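Local coordinates for protein fusolin (Unidentified entomopoxvirus, PDB 4YN2) that forms the crystalline spindles of an entomopoxvirus that enhance virulence, and probably attacks chitin as a lytic polysaccharide monooxygenase, at residues 57-71 and 98-110. Numbering follows the deposited sequence.
Sequences AAQYEFQQDNEYAAL and SWSNPFGDKSGVD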
loop_
_atom_site.group_PDB
_atom_site.type_symbol
_atom_site.label_atom_id
_atom_site.label_comp_id
_atom_site.label_asym_id
_atom_site.label_seq_id
_atom_site.Cartn_x
_atom_site.Cartn_y
_atom_site.Cartn_z
ATOM N N ALA A 57 22.849 -2.169 1.900
ATOM C CA ALA A 57 21.796 -1.261 2.368
ATOM C C ALA A 57 20.478 -1.514 1.636
ATOM O O ALA A 57 19.430 -1.583 2.275
ATOM C CB ALA A 57 22.217 0.175 2.177
ATOM N N ALA A 58 20.538 -1.674 0.317
ATOM C CA ALA A 58 19.367 -1.929 -0.530
ATOM C C ALA A 58 18.749 -3.304 -0.224
ATOM O O ALA A 58 17.529 -3.426 -0.134
ATOM C CB ALA A 58 19.763 -1.836 -1.994
ATOM N N GLN A 59 19.587 -4.330 -0.020
ATOM C CA GLN A 59 19.096 -5.663 0.330
ATOM C C GLN A 59 18.449 -5.681 1.716
ATOM O O GLN A 59 17.405 -6.310 1.898
ATOM C CB GLN A 59 20.232 -6.681 0.293
ATOM C CG GLN A 59 20.661 -7.057 -1.110
ATOM C CD GLN A 59 21.852 -7.983 -1.089
ATOM O OE1 GLN A 59 22.549 -8.143 -0.082
ATOM N NE2 GLN A 59 22.078 -8.666 -2.181
ATOM N N TYR A 60 19.060 -4.978 2.681
ATOM C CA TYR A 60 18.579 -4.888 4.061
ATOM C C TYR A 60 17.153 -4.351 4.100
ATOM O O TYR A 60 16.340 -4.821 4.886
ATOM C CB TYR A 60 19.535 -3.995 4.875
ATOM C CG TYR A 60 19.169 -3.803 6.322
ATOM C CD1 TYR A 60 18.296 -2.795 6.711
ATOM C CD2 TYR A 60 19.741 -4.588 7.316
ATOM C CE1 TYR A 60 17.978 -2.595 8.045
ATOM C CE2 TYR A 60 19.458 -4.373 8.659
ATOM C CZ TYR A 60 18.596 -3.356 9.024
ATOM O OH TYR A 60 18.269 -3.193 10.347
ATOM N N GLU A 61 16.847 -3.373 3.226
ATOM C CA GLU A 61 15.526 -2.765 3.135
ATOM C C GLU A 61 14.441 -3.823 2.901
ATOM O O GLU A 61 13.378 -3.753 3.527
ATOM C CB GLU A 61 15.534 -1.714 2.009
ATOM C CG GLU A 61 14.190 -1.154 1.620
ATOM C CD GLU A 61 14.339 -0.001 0.654
ATOM O OE1 GLU A 61 14.897 -0.202 -0.449
ATOM O OE2 GLU A 61 13.921 1.116 1.015
ATOM N N PHE A 62 14.712 -4.831 2.052
ATOM C CA PHE A 62 13.731 -5.883 1.808
ATOM C C PHE A 62 13.920 -7.100 2.694
ATOM O O PHE A 62 12.922 -7.744 2.988
ATOM C CB PHE A 62 13.732 -6.295 0.346
ATOM C CG PHE A 62 13.338 -5.212 -0.639
ATOM C CD1 PHE A 62 12.609 -4.095 -0.229
ATOM C CD2 PHE A 62 13.552 -5.380 -1.998
ATOM C CE1 PHE A 62 12.264 -3.095 -1.139
ATOM C CE2 PHE A 62 13.182 -4.391 -2.909
ATOM C CZ PHE A 62 12.569 -3.243 -2.468
ATOM N N GLN A 63 15.142 -7.402 3.159
ATOM C CA GLN A 63 15.360 -8.538 4.054
ATOM C C GLN A 63 14.653 -8.300 5.383
ATOM O O GLN A 63 14.118 -9.237 5.960
ATOM C CB GLN A 63 16.866 -8.777 4.296
ATOM C CG GLN A 63 17.159 -9.936 5.282
ATOM C CD GLN A 63 18.606 -10.080 5.650
ATOM O OE1 GLN A 63 19.484 -9.427 5.095
ATOM N NE2 GLN A 63 18.876 -10.908 6.652
ATOM N N GLN A 64 14.652 -7.053 5.865
ATOM C CA GLN A 64 14.025 -6.698 7.130
ATOM C C GLN A 64 12.542 -6.349 6.965
ATOM O O GLN A 64 12.061 -5.476 7.667
ATOM C CB GLN A 64 14.771 -5.517 7.760
ATOM C CG GLN A 64 16.239 -5.762 8.032
ATOM C CD GLN A 64 16.452 -6.915 8.960
ATOM O OE1 GLN A 64 16.829 -7.998 8.537
ATOM N NE2 GLN A 64 16.165 -6.720 10.234
ATOM N N ASP A 65 11.798 -7.100 6.142
ATOM C CA ASP A 65 10.362 -6.875 5.893
ATOM C C ASP A 65 9.506 -7.058 7.151
ATOM O O ASP A 65 8.480 -6.379 7.289
ATOM C CB ASP A 65 9.847 -7.781 4.762
ATOM C CG ASP A 65 10.078 -9.287 4.902
ATOM O OD1 ASP A 65 10.599 -9.720 5.958
ATOM O OD2 ASP A 65 9.732 -10.028 3.953
ATOM N N ASN A 66 9.961 -7.894 8.098
ATOM C CA ASN A 66 9.268 -8.106 9.373
ATOM C C ASN A 66 9.766 -7.152 10.493
ATOM O O ASN A 66 9.324 -7.292 11.628
ATOM C CB ASN A 66 9.392 -9.560 9.837
ATOM C CG ASN A 66 10.781 -9.983 10.262
ATOM O OD1 ASN A 66 11.784 -9.422 9.827
ATOM N ND2 ASN A 66 10.871 -10.980 11.121
ATOM N N GLU A 67 10.681 -6.203 10.191
ATOM C CA GLU A 67 11.204 -5.280 11.187
ATOM C C GLU A 67 11.098 -3.811 10.715
ATOM O O GLU A 67 12.027 -3.024 10.889
ATOM C CB GLU A 67 12.647 -5.645 11.568
ATOM C CG GLU A 67 13.082 -5.033 12.896
ATOM C CD GLU A 67 14.458 -5.449 13.355
ATOM O OE1 GLU A 67 14.555 -6.135 14.399
ATOM O OE2 GLU A 67 15.437 -5.129 12.648
ATOM N N TYR A 68 9.924 -3.419 10.204
ATOM C CA TYR A 68 9.646 -2.018 9.861
ATOM C C TYR A 68 9.138 -1.458 11.144
ATOM O O TYR A 68 7.940 -1.447 11.396
ATOM C CB TYR A 68 8.671 -1.884 8.688
ATOM C CG TYR A 68 9.372 -1.924 7.349
ATOM C CD1 TYR A 68 10.348 -2.875 7.079
ATOM C CD2 TYR A 68 9.154 -0.933 6.399
ATOM C CE1 TYR A 68 11.053 -2.872 5.875
ATOM C CE2 TYR A 68 9.829 -0.936 5.180
ATOM C CZ TYR A 68 10.768 -1.919 4.914
ATOM O OH TYR A 68 11.438 -1.911 3.710
ATOM N N ALA A 69 10.085 -1.170 12.037
ATOM C CA ALA A 69 9.808 -0.849 13.419
ATOM C C ALA A 69 10.456 0.412 13.877
ATOM O O ALA A 69 11.390 0.903 13.264
ATOM C CB ALA A 69 10.297 -1.987 14.293
ATOM N N ALA A 70 9.951 0.923 14.985
ATOM C CA ALA A 70 10.482 2.102 15.661
ATOM C C ALA A 70 10.261 1.954 17.162
ATOM O O ALA A 70 9.210 1.455 17.570
ATOM C CB ALA A 70 9.805 3.357 15.139
ATOM N N LEU A 71 11.248 2.357 17.973
ATOM C CA LEU A 71 11.168 2.288 19.438
ATOM C C LEU A 71 10.573 3.584 19.986
ATOM O O LEU A 71 11.147 4.651 19.768
ATOM C CB LEU A 71 12.563 2.060 20.046
ATOM C CG LEU A 71 13.312 0.827 19.581
ATOM C CD1 LEU A 71 14.666 0.729 20.276
ATOM C CD2 LEU A 71 12.503 -0.431 19.824
ATOM N N SER A 98 18.472 5.949 7.434
ATOM C CA SER A 98 19.938 6.094 7.533
ATOM C C SER A 98 20.554 4.707 7.609
ATOM O O SER A 98 20.334 4.010 8.594
ATOM C CB SER A 98 20.312 6.932 8.752
ATOM O OG SER A 98 19.787 8.247 8.654
ATOM N N TRP A 99 21.280 4.291 6.557
ATOM C CA TRP A 99 21.789 2.920 6.409
ATOM C C TRP A 99 22.725 2.447 7.544
ATOM O O TRP A 99 22.678 1.266 7.881
ATOM C CB TRP A 99 22.481 2.721 5.040
ATOM C CG TRP A 99 23.884 3.240 4.953
ATOM C CD1 TRP A 99 24.281 4.543 4.862
ATOM C CD2 TRP A 99 25.081 2.459 5.009
ATOM N NE1 TRP A 99 25.655 4.619 4.840
ATOM C CE2 TRP A 99 26.171 3.353 4.934
ATOM C CE3 TRP A 99 25.339 1.083 5.103
ATOM C CZ2 TRP A 99 27.499 2.915 4.942
ATOM C CZ3 TRP A 99 26.656 0.653 5.115
ATOM C CH2 TRP A 99 27.717 1.562 5.027
ATOM N N SER A 100 23.524 3.339 8.147
ATOM C CA SER A 100 24.484 2.971 9.199
ATOM C C SER A 100 23.938 3.194 10.634
ATOM O O SER A 100 24.719 3.187 11.584
ATOM C CB SER A 100 25.780 3.760 9.003
ATOM O OG SER A 100 25.522 5.146 8.832
ATOM N N ASN A 101 22.614 3.344 10.796
ATOM C CA ASN A 101 21.964 3.564 12.087
ATOM C C ASN A 101 20.988 2.426 12.399
ATOM O O ASN A 101 20.651 1.671 11.487
ATOM C CB ASN A 101 21.233 4.898 12.041
ATOM C CG ASN A 101 22.136 6.092 12.205
ATOM O OD1 ASN A 101 22.290 6.900 11.287
ATOM N ND2 ASN A 101 22.738 6.256 13.384
ATOM N N PRO A 102 20.514 2.277 13.663
ATOM C CA PRO A 102 19.564 1.186 13.959
ATOM C C PRO A 102 18.313 1.273 13.083
ATOM O O PRO A 102 17.811 2.368 12.844
ATOM C CB PRO A 102 19.226 1.368 15.452
ATOM C CG PRO A 102 19.768 2.680 15.845
ATOM C CD PRO A 102 20.841 3.056 14.878
ATOM N N PHE A 103 17.906 0.129 12.512
ATOM C CA PHE A 103 16.759 -0.044 11.606
ATOM C C PHE A 103 17.100 0.337 10.149
ATOM O O PHE A 103 16.268 0.130 9.264
ATOM C CB PHE A 103 15.499 0.681 12.091
ATOM C CG PHE A 103 15.037 0.194 13.445
ATOM C CD1 PHE A 103 14.494 -1.076 13.596
ATOM C CD2 PHE A 103 15.127 1.009 14.563
ATOM C CE1 PHE A 103 14.079 -1.528 14.847
ATOM C CE2 PHE A 103 14.694 0.562 15.808
ATOM C CZ PHE A 103 14.159 -0.698 15.942
ATOM N N GLY A 104 18.331 0.791 9.905
ATOM C CA GLY A 104 18.844 1.075 8.579
ATOM C C GLY A 104 18.061 2.083 7.775
ATOM O O GLY A 104 17.486 3.035 8.321
ATOM N N ASP A 105 18.076 1.877 6.463
ATOM C CA ASP A 105 17.424 2.737 5.500
ATOM C C ASP A 105 16.383 1.965 4.708
ATOM O O ASP A 105 16.719 1.190 3.808
ATOM C CB ASP A 105 18.473 3.340 4.561
ATOM C CG ASP A 105 17.959 4.479 3.706
ATOM O OD1 ASP A 105 16.713 4.696 3.676
ATOM O OD2 ASP A 105 18.792 5.177 3.086
ATOM N N LYS A 106 15.103 2.221 5.021
ATOM C CA LYS A 106 13.980 1.635 4.311
ATOM C C LYS A 106 13.210 2.751 3.582
ATOM O O LYS A 106 12.064 2.551 3.195
ATOM C CB LYS A 106 13.086 0.882 5.287
ATOM C CG LYS A 106 13.790 -0.285 5.983
ATOM C CD LYS A 106 13.205 -0.540 7.331
ATOM C CE LYS A 106 13.877 -1.697 8.028
ATOM N NZ LYS A 106 13.940 -1.509 9.495
ATOM N N SER A 107 13.844 3.925 3.374
ATOM C CA SER A 107 13.174 5.093 2.793
ATOM C C SER A 107 12.818 4.920 1.317
ATOM O O SER A 107 11.974 5.657 0.825
ATOM C CB SER A 107 14.014 6.355 2.975
ATOM O OG SER A 107 15.249 6.234 2.290
ATOM N N GLY A 108 13.395 3.937 0.633
ATOM C CA GLY A 108 13.012 3.642 -0.741
ATOM C C GLY A 108 11.565 3.201 -0.839
ATOM O O GLY A 108 10.876 3.499 -1.813
ATOM N N VAL A 109 11.075 2.531 0.205
ATOM C CA VAL A 109 9.694 2.048 0.255
ATOM C C VAL A 109 8.713 3.216 0.501
ATOM O O VAL A 109 7.515 3.055 0.273
ATOM C CB VAL A 109 9.580 0.918 1.325
ATOM C CG1 VAL A 109 8.143 0.485 1.559
ATOM C CG2 VAL A 109 10.421 -0.280 0.903
ATOM N N ASP A 110 9.203 4.382 0.923
ATOM C CA ASP A 110 8.351 5.532 1.179
ATOM C C ASP A 110 8.256 6.487 -0.003
ATOM O O ASP A 110 7.544 7.474 0.114
ATOM C CB ASP A 110 8.848 6.294 2.415
ATOM C CG ASP A 110 7.773 7.159 3.048
ATOM O OD1 ASP A 110 6.710 6.612 3.420
ATOM O OD2 ASP A 110 7.964 8.386 3.110
HETATM O O HOH W 1 19.298 -0.118 4.730
HETATM O O HOH W 2 15.518 -3.428 10.700
HETATM O O HOH W 3 12.184 0.521 10.483
#
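The ring of Y68 carries K106 CD on one face, 3.6 Å from the ring centroid in a CH-pi contact, while E61 O lies at its edge and accepts the tyrosine OH. F103 takes the carbonyl oxygen of A69 over the centre of one face and meets E67 CG and L71 CG at its edge; the carboxylate of E67 stands nearly perpendicular to that ring. Y60 has Q64 CG over one face and F103 O at its edge. Crossing Y68 at a slant, the lysine chain stays near extended until a bend at its last torsion (chi4 146°). K106 NZ thereby lies 2.8 Å from E67 O. K106 NZ also bonds F103 O at 2.9 Å, in the carbonyl plane on a lone pair. Two waters, one bound to A69 O, the other to Y60 OH and E67 OE2, join these two carbonyls around the ammonium group, probably favouring its charged form. The extended E61 accepts weak bonds at OE2 from G108 N (2.9 Å) and V109 N in the 3-10 segment 107-110. E67 OE1 hydrogen-bonds H1 NE2, and H1 binds the zinc ion with H142; K106 thus probably belongs to an outer shell of the histidine brace of lytic polysaccharide monooxygenases.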